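Long-range contacts in inositol monophosphatase family protein (Staphylococcus aureus subsp. aureus MSSA476, PDB 4I3Y), which probably hydrolyses inositol monophosphate to inositol and phosphate with the help of magnesium ions, a reaction inhibited by lithium: residues N88-D94 with I112-E118; K120-S124 with K136-G140; E159-F165 with A181-L187; L228-L233 with A244-S249. All blocks are in the same frame, centred on the assembly; numbering follows the deposited sequence.

How the interactions relate
From the N terminus, the four contacts follow in series; none nests in or crosses another. Interaction 1 closes a loop that carries helix 99-105 between strands 89-97 and 110-117 of the seven-stranded sheet. Interaction 2 closes the beta hairpin 120-128/133-138 of the same sheet, and the two touch: Tyr115 N lies 2.8 Å from Leu123 O, a probable hydrogen bond. After two more strands of that sheet, the chain enters the second, five-stranded one. Interaction 3 closes a beta-alpha-beta unit around helix 172-181 at one margin, and interaction 4 closes loop 234-243, without helix or strand, at the other. The centres of interactions 1 and 3 lie about 31 Å apart, on opposite sides of the chain's centre.

Interaction 1 of 4, residues N88-D94 with I112-E118; sequences NHLWIMD and ILAYFYE. With MG (magnesium ion), chain D.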
loop_
_atom_site.group_PDB
_atom_site.type_symbol
_atom_site.label_atom_id
_atom_site.label_comp_id
_atom_site.label_asym_id
_atom_site.label_seq_id
_atom_site.Cartn_x
_atom_site.Cartn_y
_atom_site.Cartn_z
ATOM N N ASN A 88 6.810 9.909 -34.950
ATOM C CA ASN A 88 6.627 8.527 -35.424
ATOM C C ASN A 88 6.891 7.509 -34.308
ATOM O O ASN A 88 6.068 6.619 -34.044
ATOM C CB ASN A 88 7.477 8.237 -36.699
ATOM C CG ASN A 88 6.753 8.671 -37.985
ATOM O OD1 ASN A 88 7.357 9.209 -38.895
ATOM N ND2 ASN A 88 5.444 8.451 -38.040
ATOM N N HIS A 89 8.030 7.699 -33.661
ATOM C CA HIS A 89 8.534 6.823 -32.576
ATOM C C HIS A 89 8.676 7.623 -31.296
ATOM O O HIS A 89 9.580 8.426 -31.157
ATOM C CB HIS A 89 9.881 6.180 -32.975
ATOM C CG HIS A 89 9.790 5.354 -34.220
ATOM N ND1 HIS A 89 9.088 4.166 -34.275
ATOM C CD2 HIS A 89 10.277 5.563 -35.468
ATOM C CE1 HIS A 89 9.174 3.659 -35.493
ATOM N NE2 HIS A 89 9.895 4.484 -36.233
ATOM N N LEU A 90 7.777 7.392 -30.346
ATOM C CA LEU A 90 7.819 8.189 -29.127
ATOM C C LEU A 90 7.778 7.337 -27.865
ATOM O O LEU A 90 6.891 6.478 -27.718
ATOM C CB LEU A 90 6.601 9.078 -29.078
ATOM C CG LEU A 90 6.546 9.909 -27.781
ATOM C CD1 LEU A 90 7.660 10.901 -27.556
ATOM C CD2 LEU A 90 5.182 10.562 -27.705
ATOM N N TRP A 91 8.722 7.608 -26.984
ATOM C CA TRP A 91 8.775 7.032 -25.642
ATOM C C TRP A 91 8.287 8.052 -24.598
ATOM O O TRP A 91 8.771 9.179 -24.563
ATOM C CB TRP A 91 10.214 6.600 -25.302
ATOM C CG TRP A 91 10.598 5.397 -26.154
ATOM C CD1 TRP A 91 11.093 5.427 -27.441
ATOM C CD2 TRP A 91 10.416 4.002 -25.827
ATOM N NE1 TRP A 91 11.276 4.120 -27.926
ATOM C CE2 TRP A 91 10.880 3.234 -26.956
ATOM C CE3 TRP A 91 9.958 3.331 -24.691
ATOM C CZ2 TRP A 91 10.890 1.817 -26.972
ATOM C CZ3 TRP A 91 9.954 1.930 -24.692
ATOM C CH2 TRP A 91 10.410 1.179 -25.849
ATOM N N ILE A 92 7.351 7.647 -23.734
ATOM C CA ILE A 92 7.029 8.529 -22.613
ATOM C C ILE A 92 7.582 7.890 -21.339
ATOM O O ILE A 92 7.433 6.666 -21.124
ATOM C CB ILE A 92 5.542 8.779 -22.505
ATOM C CG1 ILE A 92 5.037 9.398 -23.814
ATOM C CG2 ILE A 92 5.260 9.643 -21.257
ATOM C CD1 ILE A 92 3.585 9.876 -23.756
ATOM N N MET A 93 8.310 8.671 -20.535
ATOM C CA MET A 93 8.918 8.088 -19.318
ATOM C C MET A 93 8.657 8.855 -18.038
ATOM O O MET A 93 8.926 10.058 -17.962
ATOM C CB MET A 93 10.435 7.952 -19.445
ATOM C CG MET A 93 11.132 7.337 -18.226
ATOM S SD MET A 93 12.943 7.358 -18.395
ATOM C CE MET A 93 13.322 5.805 -17.614
ATOM N N ASP A 94 8.239 8.121 -17.001
ATOM C CA ASP A 94 8.298 8.651 -15.631
ATOM C C ASP A 94 9.454 7.923 -14.910
ATOM O O ASP A 94 9.312 6.720 -14.606
ATOM C CB ASP A 94 6.996 8.365 -14.913
ATOM C CG ASP A 94 6.852 9.194 -13.670
ATOM O OD1 ASP A 94 7.890 9.603 -13.097
ATOM O OD2 ASP A 94 5.698 9.483 -13.356
ATOM N N ILE A 112 7.967 4.156 -14.974
ATOM C CA ILE A 112 6.989 4.024 -16.041
ATOM C C ILE A 112 7.579 4.284 -17.460
ATOM O O ILE A 112 8.181 5.364 -17.752
ATOM C CB ILE A 112 5.730 4.908 -15.811
ATOM C CG1 ILE A 112 5.156 4.582 -14.420
ATOM C CG2 ILE A 112 4.679 4.700 -16.934
ATOM C CD1 ILE A 112 3.927 5.392 -13.996
ATOM N N LEU A 113 7.345 3.330 -18.355
ATOM C CA LEU A 113 7.776 3.530 -19.776
ATOM C C LEU A 113 6.696 3.158 -20.727
ATOM O O LEU A 113 6.016 2.146 -20.508
ATOM C CB LEU A 113 8.979 2.635 -20.125
ATOM C CG LEU A 113 10.328 3.208 -19.780
ATOM C CD1 LEU A 113 11.407 2.109 -19.839
ATOM C CD2 LEU A 113 10.700 4.428 -20.652
ATOM N N ALA A 114 6.540 3.925 -21.813
ATOM C CA ALA A 114 5.539 3.592 -22.809
ATOM C C ALA A 114 6.029 4.086 -24.188
ATOM O O ALA A 114 6.530 5.230 -24.319
ATOM C CB ALA A 114 4.180 4.209 -22.466
ATOM N N TYR A 115 5.902 3.180 -25.170
ATOM C CA TYR A 115 6.284 3.425 -26.545
ATOM C C TYR A 115 5.029 3.506 -27.452
ATOM O O TYR A 115 4.168 2.594 -27.499
ATOM C CB TYR A 115 7.224 2.316 -27.025
ATOM C CG TYR A 115 7.461 2.264 -28.522
ATOM C CD1 TYR A 115 8.097 3.327 -29.186
ATOM C CD2 TYR A 115 7.068 1.122 -29.287
ATOM C CE1 TYR A 115 8.352 3.272 -30.580
ATOM C CE2 TYR A 115 7.303 1.044 -30.684
ATOM C CZ TYR A 115 7.954 2.105 -31.329
ATOM O OH TYR A 115 8.169 2.064 -32.708
ATOM N N PHE A 116 5.000 4.561 -28.233
ATOM C CA PHE A 116 3.878 4.864 -29.087
ATOM C C PHE A 116 4.431 4.956 -30.504
ATOM O O PHE A 116 5.423 5.662 -30.750
ATOM C CB PHE A 116 3.247 6.238 -28.714
ATOM C CG PHE A 116 2.581 6.237 -27.377
ATOM C CD1 PHE A 116 1.217 5.952 -27.270
ATOM C CD2 PHE A 116 3.327 6.450 -26.230
ATOM C CE1 PHE A 116 0.598 5.909 -26.040
ATOM C CE2 PHE A 116 2.704 6.411 -24.984
ATOM C CZ PHE A 116 1.353 6.137 -24.884
ATOM N N TYR A 117 3.784 4.236 -31.397
ATOM C CA TYR A 117 4.213 4.204 -32.797
ATOM C C TYR A 117 3.138 4.926 -33.624
ATOM O O TYR A 117 1.994 4.453 -33.699
ATOM C CB TYR A 117 4.419 2.761 -33.293
ATOM C CG TYR A 117 4.675 2.707 -34.806
ATOM C CD1 TYR A 117 5.835 3.258 -35.341
ATOM C CD2 TYR A 117 3.722 2.164 -35.697
ATOM C CE1 TYR A 117 6.073 3.243 -36.701
ATOM C CE2 TYR A 117 3.957 2.153 -37.073
ATOM C CZ TYR A 117 5.136 2.712 -37.557
ATOM O OH TYR A 117 5.437 2.727 -38.906
ATOM N N GLU A 118 3.490 6.081 -34.207
ATOM C CA GLU A 118 2.486 6.934 -34.896
ATOM C C GLU A 118 1.270 7.052 -34.017
ATOM O O GLU A 118 0.155 6.696 -34.421
ATOM C CB GLU A 118 2.097 6.387 -36.266
ATOM C CG GLU A 118 3.300 6.128 -37.132
ATOM C CD GLU A 118 2.953 5.686 -38.535
ATOM O OE1 GLU A 118 1.877 5.086 -38.787
ATOM O OE2 GLU A 118 3.779 5.968 -39.400
HETATM MG MG MG D . 7.995 10.847 -11.585
HETATM O O HOH W 1 10.199 11.351 -11.847
#
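Two antiparallel strands of the large mixed sheet in the inositol monophosphatase fold meet here, and segment 88-94 runs down to the magnesium site at Asp94. The backbone ladder runs from His89 with Tyr117 to Asp94 with Ile112. On the face bearing His89, Trp91 and Met93, Tyr115 does most of the touching. The strand pairing places Tyr115 CB over the Trp91 six-membered ring, 3.4 Å from its centroid, as a CH-pi contact; the two rings are nearly parallel but slid apart. With CG anti to the backbone N (chi1 167°), the phenol swings along the strand, and Tyr115 OH meets His89 ND1 edge-on at 2.8 Å in a hydrogen bond, while Trp91 NE1 bonds His71. Tyr117 CE1 comes 3.4 Å from His89 CE1, the rings oblique. On the other face, Ile92 CD1 packs obliquely against Phe116 CE2 at 3.8 Å. Asp94 CB lies beside Ile112 CB. Glu76 and Ile96 also bind the metal, and Asp94 OD1 lies 2.0 Å from the magnesium ion.

Interaction 2 of 4, residues K120-S124 with K136-G140; sequences KPMLS and KAIRG
Arg139, Ser124 and Ala137 carry much of this antiparallel hairpin contact between strands 120-128 and 133-138. Arg139 reaches back along segment 120-124 with CG anti to its own N (chi1 180°) and a bend farther out that turns the guanidinium edge to Pro121. NH1 gives Pro121 O a nearly straight bond of 2.7 Å, lying in both the guanidinium and carbonyl planes. Lys120 crosses at about a right angle, its CG 3.6 Å from Arg139 NH1 over one guanidinium face, and Met122 SD lies 3.3 Å from Arg139 CD. The main chain adds Arg139 N to Met122 O at 3.0 Å. Ser124 and Ala137 form a hydrogen-bonded pair with CB atoms 4.0 Å apart, beside helix 219-225. On the other face Leu123 CD2 meets Ile138 CG1 at 3.7 Å. Met122 and Leu123 form a classic beta bulge opposite Tyr115. Glu224 makes a salt bridge to Arg139 NH2; the two bonds probably fix the guanidinium's rotation, and the carboxylate probably eases the 4.3 Å approach of Lys120 NZ to Arg139 NE.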
loop_
_atom_site.group_PDB
_atom_site.type_symbol
_atom_site.label_atom_id
_atom_site.label_comp_id
_atom_site.label_asym_id
_atom_site.label_seq_id
_atom_site.Cartn_x
_atom_site.Cartn_y
_atom_site.Cartn_z
ATOM N N LYS A 120 0.058 5.167 -31.611
ATOM C CA LYS A 120 -0.615 3.976 -31.091
ATOM C C LYS A 120 0.318 3.274 -30.074
ATOM O O LYS A 120 1.514 3.053 -30.345
ATOM C CB LYS A 120 -1.037 3.019 -32.214
ATOM C CG LYS A 120 -1.657 1.721 -31.716
ATOM C CD LYS A 120 -2.542 1.056 -32.758
ATOM C CE LYS A 120 -1.743 0.360 -33.826
ATOM N NZ LYS A 120 -2.498 -0.801 -34.412
ATOM N N PRO A 121 -0.213 3.004 -28.876
ATOM C CA PRO A 121 0.544 2.298 -27.801
ATOM C C PRO A 121 0.936 0.900 -28.335
ATOM O O PRO A 121 0.045 0.137 -28.737
ATOM C CB PRO A 121 -0.522 2.090 -26.686
ATOM C CG PRO A 121 -1.602 3.040 -26.975
ATOM C CD PRO A 121 -1.623 3.240 -28.504
ATOM N N MET A 122 2.233 0.606 -28.328
ATOM C CA MET A 122 2.794 -0.671 -28.739
ATOM C C MET A 122 3.461 -1.453 -27.569
ATOM O O MET A 122 3.316 -2.684 -27.505
ATOM C CB MET A 122 3.828 -0.476 -29.869
ATOM C CG MET A 122 3.264 0.125 -31.161
ATOM S SD MET A 122 1.917 -0.880 -31.808
ATOM C CE MET A 122 1.441 -0.017 -33.296
ATOM N N LEU A 123 4.226 -0.748 -26.728
ATOM C CA LEU A 123 4.936 -1.356 -25.549
ATOM C C LEU A 123 4.710 -0.468 -24.311
ATOM O O LEU A 123 4.748 0.759 -24.400
ATOM C CB LEU A 123 6.434 -1.505 -25.774
ATOM C CG LEU A 123 6.935 -2.355 -26.939
ATOM C CD1 LEU A 123 8.460 -2.152 -27.097
ATOM C CD2 LEU A 123 6.584 -3.834 -26.800
ATOM N N SER A 124 4.431 -1.102 -23.184
ATOM C CA SER A 124 4.255 -0.390 -21.887
ATOM C C SER A 124 4.910 -1.109 -20.740
ATOM O O SER A 124 4.930 -2.327 -20.731
ATOM C CB SER A 124 2.776 -0.212 -21.577
ATOM O OG SER A 124 2.199 0.588 -22.592
ATOM N N LYS A 136 4.539 -5.629 -17.725
ATOM C CA LYS A 136 4.719 -5.173 -19.115
ATOM C C LYS A 136 3.520 -5.542 -19.957
ATOM O O LYS A 136 2.830 -6.522 -19.655
ATOM C CB LYS A 136 6.006 -5.742 -19.723
ATOM C CG LYS A 136 5.971 -7.255 -19.934
ATOM C CD LYS A 136 7.271 -7.716 -20.617
ATOM C CE LYS A 136 7.181 -9.200 -21.042
ATOM N NZ LYS A 136 8.479 -9.550 -21.686
ATOM N N ALA A 137 3.277 -4.726 -20.982
ATOM C CA ALA A 137 2.224 -4.937 -21.962
ATOM C C ALA A 137 2.861 -4.845 -23.367
ATOM O O ALA A 137 3.636 -3.912 -23.654
ATOM C CB ALA A 137 1.160 -3.895 -21.788
ATOM N N ILE A 138 2.563 -5.852 -24.209
ATOM C CA ILE A 138 3.085 -5.926 -25.578
ATOM C C ILE A 138 1.978 -6.224 -26.543
ATOM O O ILE A 138 1.325 -7.274 -26.421
ATOM C CB ILE A 138 4.119 -7.056 -25.761
ATOM C CG1 ILE A 138 5.357 -6.778 -24.916
ATOM C CG2 ILE A 138 4.433 -7.260 -27.270
ATOM C CD1 ILE A 138 5.465 -7.713 -23.762
ATOM N N ARG A 139 1.755 -5.301 -27.486
ATOM C CA ARG A 139 0.637 -5.406 -28.437
ATOM C C ARG A 139 0.826 -6.694 -29.234
ATOM O O ARG A 139 1.863 -6.876 -29.816
ATOM C CB ARG A 139 0.627 -4.178 -29.341
ATOM C CG ARG A 139 -0.442 -4.047 -30.423
ATOM C CD ARG A 139 -0.686 -2.526 -30.633
ATOM N NE ARG A 139 -2.102 -2.449 -30.496
ATOM C CZ ARG A 139 -2.868 -1.696 -29.757
ATOM N NH1 ARG A 139 -2.519 -0.624 -29.061
ATOM N NH2 ARG A 139 -4.115 -2.019 -29.863
ATOM N N GLY A 140 -0.154 -7.590 -29.216
ATOM C CA GLY A 140 -0.049 -8.851 -29.966
ATOM C C GLY A 140 0.297 -10.029 -29.051
ATOM O O GLY A 140 -0.138 -11.143 -29.301
#

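Interaction 3 of 4, residues E159-F165 with A181-L187; sequences EDAIISF and ASFSYRL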
loop_
_atom_site.group_PDB
_atom_site.type_symbol
_atom_site.label_atom_id
_atom_site.label_comp_id
_atom_site.label_asym_id
_atom_site.label_seq_id
_atom_site.Cartn_x
_atom_site.Cartn_y
_atom_site.Cartn_z
ATOM N N GLU A 159 -19.771 -1.258 -5.189
ATOM C CA GLU A 159 -20.118 -1.676 -3.797
ATOM C C GLU A 159 -19.281 -2.876 -3.270
ATOM O O GLU A 159 -19.165 -3.076 -2.033
ATOM C CB GLU A 159 -21.621 -1.980 -3.681
ATOM C CG GLU A 159 -21.981 -3.327 -4.316
ATOM C CD GLU A 159 -23.379 -3.420 -4.946
ATOM O OE1 GLU A 159 -24.247 -4.064 -4.343
ATOM O OE2 GLU A 159 -23.626 -2.902 -6.062
ATOM N N ASP A 160 -18.694 -3.640 -4.195
ATOM C CA ASP A 160 -17.877 -4.796 -3.871
ATOM C C ASP A 160 -16.369 -4.530 -4.019
ATOM O O ASP A 160 -15.549 -5.476 -3.948
ATOM C CB ASP A 160 -18.261 -5.961 -4.765
ATOM C CG ASP A 160 -19.716 -6.340 -4.598
ATOM O OD1 ASP A 160 -20.150 -6.390 -3.442
ATOM O OD2 ASP A 160 -20.428 -6.534 -5.614
ATOM N N ALA A 161 -15.987 -3.277 -4.241
ATOM C CA ALA A 161 -14.607 -3.060 -4.720
ATOM C C ALA A 161 -13.893 -1.996 -3.921
ATOM O O ALA A 161 -14.538 -1.079 -3.419
ATOM C CB ALA A 161 -14.611 -2.686 -6.199
ATOM N N ILE A 162 -12.563 -2.124 -3.820
ATOM C CA ILE A 162 -11.767 -1.117 -3.127
ATOM C C ILE A 162 -11.471 -0.005 -4.109
ATOM O O ILE A 162 -11.160 -0.273 -5.241
ATOM C CB ILE A 162 -10.436 -1.713 -2.556
ATOM C CG1 ILE A 162 -10.775 -2.706 -1.432
ATOM C CG2 ILE A 162 -9.475 -0.613 -2.108
ATOM C CD1 ILE A 162 -9.584 -3.550 -0.994
ATOM N N ILE A 163 -11.590 1.249 -3.704
ATOM C CA ILE A 163 -11.130 2.284 -4.640
ATOM C C ILE A 163 -10.025 3.107 -4.087
ATOM O O ILE A 163 -9.815 3.142 -2.870
ATOM C CB ILE A 163 -12.213 3.248 -5.133
ATOM C CG1 ILE A 163 -12.941 3.939 -3.993
ATOM C CG2 ILE A 163 -13.169 2.527 -6.059
ATOM C CD1 ILE A 163 -13.840 4.982 -4.661
ATOM N N SER A 164 -9.335 3.790 -4.995
ATOM C CA SER A 164 -8.136 4.510 -4.661
ATOM C C SER A 164 -8.122 5.860 -5.374
ATOM O O SER A 164 -8.454 5.976 -6.587
ATOM C CB SER A 164 -6.964 3.629 -5.122
ATOM O OG SER A 164 -5.807 4.345 -5.457
ATOM N N PHE A 165 -7.734 6.898 -4.637
ATOM C CA PHE A 165 -7.686 8.246 -5.193
ATOM C C PHE A 165 -7.066 9.118 -4.124
ATOM O O PHE A 165 -6.955 8.681 -2.942
ATOM C CB PHE A 165 -9.098 8.770 -5.584
ATOM C CG PHE A 165 -10.092 8.798 -4.432
ATOM C CD1 PHE A 165 -10.210 9.928 -3.613
ATOM C CD2 PHE A 165 -10.932 7.718 -4.195
ATOM C CE1 PHE A 165 -11.116 9.960 -2.552
ATOM C CE2 PHE A 165 -11.848 7.736 -3.133
ATOM C CZ PHE A 165 -11.912 8.851 -2.296
ATOM N N ALA A 181 -20.125 4.574 -1.491
ATOM C CA ALA A 181 -20.520 3.697 -2.586
ATOM C C ALA A 181 -19.546 2.546 -2.869
ATOM O O ALA A 181 -19.892 1.661 -3.612
ATOM C CB ALA A 181 -20.712 4.498 -3.845
ATOM N N SER A 182 -18.349 2.553 -2.272
ATOM C CA SER A 182 -17.352 1.470 -2.539
ATOM C C SER A 182 -17.272 0.523 -1.346
ATOM O O SER A 182 -17.871 0.791 -0.287
ATOM C CB SER A 182 -15.988 2.056 -2.835
ATOM O OG SER A 182 -15.737 3.035 -1.869
ATOM N N PHE A 183 -16.543 -0.573 -1.508
ATOM C CA PHE A 183 -16.465 -1.551 -0.416
ATOM C C PHE A 183 -15.532 -0.974 0.664
ATOM O O PHE A 183 -15.865 -1.001 1.870
ATOM C CB PHE A 183 -15.987 -2.928 -0.930
ATOM C CG PHE A 183 -15.854 -3.950 0.143
ATOM C CD1 PHE A 183 -16.924 -4.816 0.434
ATOM C CD2 PHE A 183 -14.665 -4.033 0.888
ATOM C CE1 PHE A 183 -16.840 -5.742 1.462
ATOM C CE2 PHE A 183 -14.567 -4.949 1.930
ATOM C CZ PHE A 183 -15.644 -5.803 2.205
ATOM N N SER A 184 -14.394 -0.451 0.212
ATOM C CA SER A 184 -13.428 0.300 1.100
ATOM C C SER A 184 -12.496 1.205 0.267
ATOM O O SER A 184 -12.572 1.254 -0.973
ATOM C CB SER A 184 -12.630 -0.660 1.987
ATOM O OG SER A 184 -12.048 -0.062 3.149
ATOM N N TYR A 185 -11.621 1.914 0.958
ATOM C CA TYR A 185 -10.671 2.834 0.330
ATOM C C TYR A 185 -9.247 2.447 0.731
ATOM O O TYR A 185 -8.991 2.151 1.905
ATOM C CB TYR A 185 -10.934 4.266 0.831
ATOM C CG TYR A 185 -9.861 5.281 0.535
ATOM C CD1 TYR A 185 -9.846 5.952 -0.671
ATOM C CD2 TYR A 185 -8.866 5.586 1.478
ATOM C CE1 TYR A 185 -8.873 6.891 -0.960
ATOM C CE2 TYR A 185 -7.843 6.504 1.173
ATOM C CZ TYR A 185 -7.860 7.177 -0.042
ATOM O OH TYR A 185 -6.906 8.185 -0.374
ATOM N N ARG A 186 -8.329 2.548 -0.226
ATOM C CA ARG A 186 -6.953 2.219 -0.022
ATOM C C ARG A 186 -6.149 3.249 -0.860
ATOM O O ARG A 186 -6.662 3.813 -1.854
ATOM C CB ARG A 186 -6.685 0.681 -0.337
ATOM C CG ARG A 186 -6.270 -0.084 0.966
ATOM C CD ARG A 186 -6.866 -1.422 1.395
ATOM N NE ARG A 186 -7.833 -0.931 2.236
ATOM C CZ ARG A 186 -8.758 -1.475 2.987
ATOM N NH1 ARG A 186 -8.952 -2.758 3.245
ATOM N NH2 ARG A 186 -9.560 -0.558 3.459
ATOM N N LEU A 187 -4.901 3.504 -0.484
ATOM C CA LEU A 187 -4.022 4.273 -1.378
ATOM C C LEU A 187 -2.605 3.818 -1.316
ATOM O O LEU A 187 -1.951 3.914 -0.246
ATOM C CB LEU A 187 -4.133 5.776 -1.123
ATOM C CG LEU A 187 -3.242 6.730 -1.941
ATOM C CD1 LEU A 187 -3.576 6.759 -3.446
ATOM C CD2 LEU A 187 -3.456 8.128 -1.425
#
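Phe165 O accepts a 2.6 Å hydrogen bond from Tyr185 OH, nearly in line with the carbonyl, within a beta-alpha-beta crossover in which helix 172-181 links short, weakly bonded strands at about 162-164 and 184-185. The same tyrosine ring meets Phe165 in a T-shaped pair, planes 64° apart: Tyr185 CE1 sits over the centre of the Phe165 ring. Phe165 CG occupies the crowded position between N and the carbonyl carbon (chi1 58°), which brings the ring back over Tyr185. Parallel pairing of Ile163 with Tyr185 runs through Ile163 N to Ser184 O at 2.9 Å and Arg186 N to Ile163 O at 3.1 Å. Nearer the start, Phe183 N bonds Ala161 O at 2.8 Å. Across the dimer interface, Arg45 of the second subunit pairs with Asp160, Lys104 of that subunit meets the Phe183 ring in a cation-pi contact, and its Asn101 bonds Arg186 NH1. Arg186 NH2 bonds Tyr185 O from above the carbonyl plane, and Ile162 CG2 presses on Arg186 CB at 3.5 Å.

Interaction 4 of 4, residues L228-L233 with A244-S249; sequences LKMTTL and APFIIS
Met230 runs fully extended (chi1 174°, chi2 175°, chi3 169°), carrying its methyl to the Phe246 ring, where CE lies 3.8 Å from Phe246 CD1. The sulfur stands at the ring edge, SD 5.5 Å from the Phe246 centroid, a Met-aromatic contact. Helix 219-225 packs on Met230, helix 191-200 on Phe246. Ile248, on the Met230 face, meets Leu228, Ile248 CD1 to Leu228 CD1 3.8 Å. On the other face Thr231 and Ile247 lie side by side, Thr231 OG1 packing 3.2 Å from Ile247 CG2; the hydroxyl donates to the carbonyl of the following residue, Thr232 O, a bond within the segment. Leu233 crosses Pro245 at about a right angle, CD1 3.6 Å from Pro245 CB, while its CD2 reaches Ile247 CB. The backbone joins Lys229 with Ser249, and Thr231 with Ile247, in reciprocal hydrogen bonds, the second pair at 3.1 and 3.0 Å (Thr231 N to Ile247 O and Ile247 N to Thr231 O). The arrangement is an antiparallel strand pair at the margin of the five-stranded sheet, with 229-232 outermost.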
loop_
_atom_site.group_PDB
_atom_site.type_symbol
_atom_site.label_atom_id
_atom_site.label_comp_id
_atom_site.label_asym_id
_atom_site.label_seq_id
_atom_site.Cartn_x
_atom_site.Cartn_y
_atom_site.Cartn_z
ATOM N N LEU A 228 -9.970 -2.922 -19.515
ATOM C CA LEU A 228 -10.261 -1.929 -18.449
ATOM C C LEU A 228 -10.772 -0.688 -19.098
ATOM O O LEU A 228 -10.435 -0.473 -20.252
ATOM C CB LEU A 228 -8.962 -1.548 -17.699
ATOM C CG LEU A 228 -8.106 -2.715 -17.146
ATOM C CD1 LEU A 228 -6.847 -2.205 -16.476
ATOM C CD2 LEU A 228 -8.901 -3.637 -16.211
ATOM N N LYS A 229 -11.538 0.145 -18.377
ATOM C CA LYS A 229 -11.899 1.470 -18.862
ATOM C C LYS A 229 -10.864 2.460 -18.394
ATOM O O LYS A 229 -10.555 2.501 -17.180
ATOM C CB LYS A 229 -13.279 1.913 -18.330
ATOM C CG LYS A 229 -14.395 0.969 -18.689
ATOM C CD LYS A 229 -14.628 0.937 -20.192
ATOM C CE LYS A 229 -15.858 0.124 -20.559
ATOM N NZ LYS A 229 -15.913 -0.098 -22.037
ATOM N N MET A 230 -10.288 3.216 -19.329
ATOM C CA MET A 230 -9.387 4.290 -18.967
ATOM C C MET A 230 -9.811 5.499 -19.758
ATOM O O MET A 230 -9.752 5.478 -21.002
ATOM C CB MET A 230 -7.947 3.934 -19.249
ATOM C CG MET A 230 -6.952 5.077 -19.025
ATOM S SD MET A 230 -5.233 4.480 -19.261
ATOM C CE MET A 230 -4.399 6.045 -19.255
ATOM N N THR A 231 -10.309 6.515 -19.044
ATOM C CA THR A 231 -10.977 7.665 -19.679
ATOM C C THR A 231 -10.692 8.967 -18.906
ATOM O O THR A 231 -10.131 8.983 -17.786
ATOM C CB THR A 231 -12.522 7.465 -19.699
ATOM O OG1 THR A 231 -13.057 7.544 -18.360
ATOM C CG2 THR A 231 -12.915 6.134 -20.305
ATOM N N THR A 232 -11.076 10.078 -19.501
ATOM C CA THR A 232 -11.092 11.328 -18.771
ATOM C C THR A 232 -12.304 11.216 -17.797
ATOM O O THR A 232 -13.121 10.282 -17.873
ATOM C CB THR A 232 -11.339 12.509 -19.719
ATOM O OG1 THR A 232 -12.691 12.425 -20.155
ATOM C CG2 THR A 232 -10.402 12.448 -20.941
ATOM N N LEU A 233 -12.423 12.149 -16.872
ATOM C CA LEU A 233 -13.459 12.020 -15.869
ATOM C C LEU A 233 -14.822 12.442 -16.480
ATOM O O LEU A 233 -15.884 12.339 -15.834
ATOM C CB LEU A 233 -13.080 12.786 -14.612
ATOM C CG LEU A 233 -11.802 12.317 -13.914
ATOM C CD1 LEU A 233 -11.471 13.228 -12.735
ATOM C CD2 LEU A 233 -11.879 10.885 -13.418
ATOM N N ALA A 244 -4.755 14.478 -18.703
ATOM C CA ALA A 244 -6.148 14.909 -18.398
ATOM C C ALA A 244 -6.570 14.263 -17.087
ATOM O O ALA A 244 -6.029 13.189 -16.749
ATOM C CB ALA A 244 -7.136 14.552 -19.516
ATOM N N PRO A 245 -7.537 14.882 -16.353
ATOM C CA PRO A 245 -8.114 14.196 -15.227
ATOM C C PRO A 245 -8.551 12.807 -15.709
ATOM O O PRO A 245 -9.137 12.695 -16.795
ATOM C CB PRO A 245 -9.337 15.096 -14.886
ATOM C CG PRO A 245 -8.871 16.498 -15.255
ATOM C CD PRO A 245 -8.180 16.199 -16.564
ATOM N N PHE A 246 -8.247 11.762 -14.946
ATOM C CA PHE A 246 -8.405 10.423 -15.469
ATOM C C PHE A 246 -8.836 9.425 -14.456
ATOM O O PHE A 246 -8.629 9.601 -13.263
ATOM C CB PHE A 246 -7.097 9.940 -16.223
ATOM C CG PHE A 246 -6.331 8.819 -15.539
ATOM C CD1 PHE A 246 -6.064 7.623 -16.225
ATOM C CD2 PHE A 246 -5.870 8.928 -14.201
ATOM C CE1 PHE A 246 -5.377 6.575 -15.598
ATOM C CE2 PHE A 246 -5.162 7.893 -13.594
ATOM C CZ PHE A 246 -4.940 6.704 -14.263
ATOM N N ILE A 247 -9.473 8.360 -14.959
ATOM C CA ILE A 247 -9.794 7.196 -14.195
ATOM C C ILE A 247 -9.278 5.957 -14.951
ATOM O O ILE A 247 -9.365 5.893 -16.163
ATOM C CB ILE A 247 -11.330 7.067 -13.974
ATOM C CG1 ILE A 247 -11.648 5.760 -13.233
ATOM C CG2 ILE A 247 -12.084 7.152 -15.331
ATOM C CD1 ILE A 247 -13.051 5.686 -12.590
ATOM N N ILE A 248 -8.649 5.024 -14.256
ATOM C CA ILE A 248 -8.552 3.632 -14.774
ATOM C C ILE A 248 -9.481 2.748 -13.916
ATOM O O ILE A 248 -9.423 2.810 -12.679
ATOM C CB ILE A 248 -7.100 3.116 -14.831
ATOM C CG1 ILE A 248 -7.084 1.714 -15.484
ATOM C CG2 ILE A 248 -6.422 3.223 -13.444
ATOM C CD1 ILE A 248 -5.669 1.315 -15.841
ATOM N N SER A 249 -10.361 1.959 -14.555
ATOM C CA SER A 249 -11.402 1.247 -13.810
ATOM C C SER A 249 -11.749 -0.084 -14.380
ATOM O O SER A 249 -11.696 -0.319 -15.603
ATOM C CB SER A 249 -12.690 2.114 -13.759
ATOM O OG SER A 249 -13.819 1.354 -13.361
#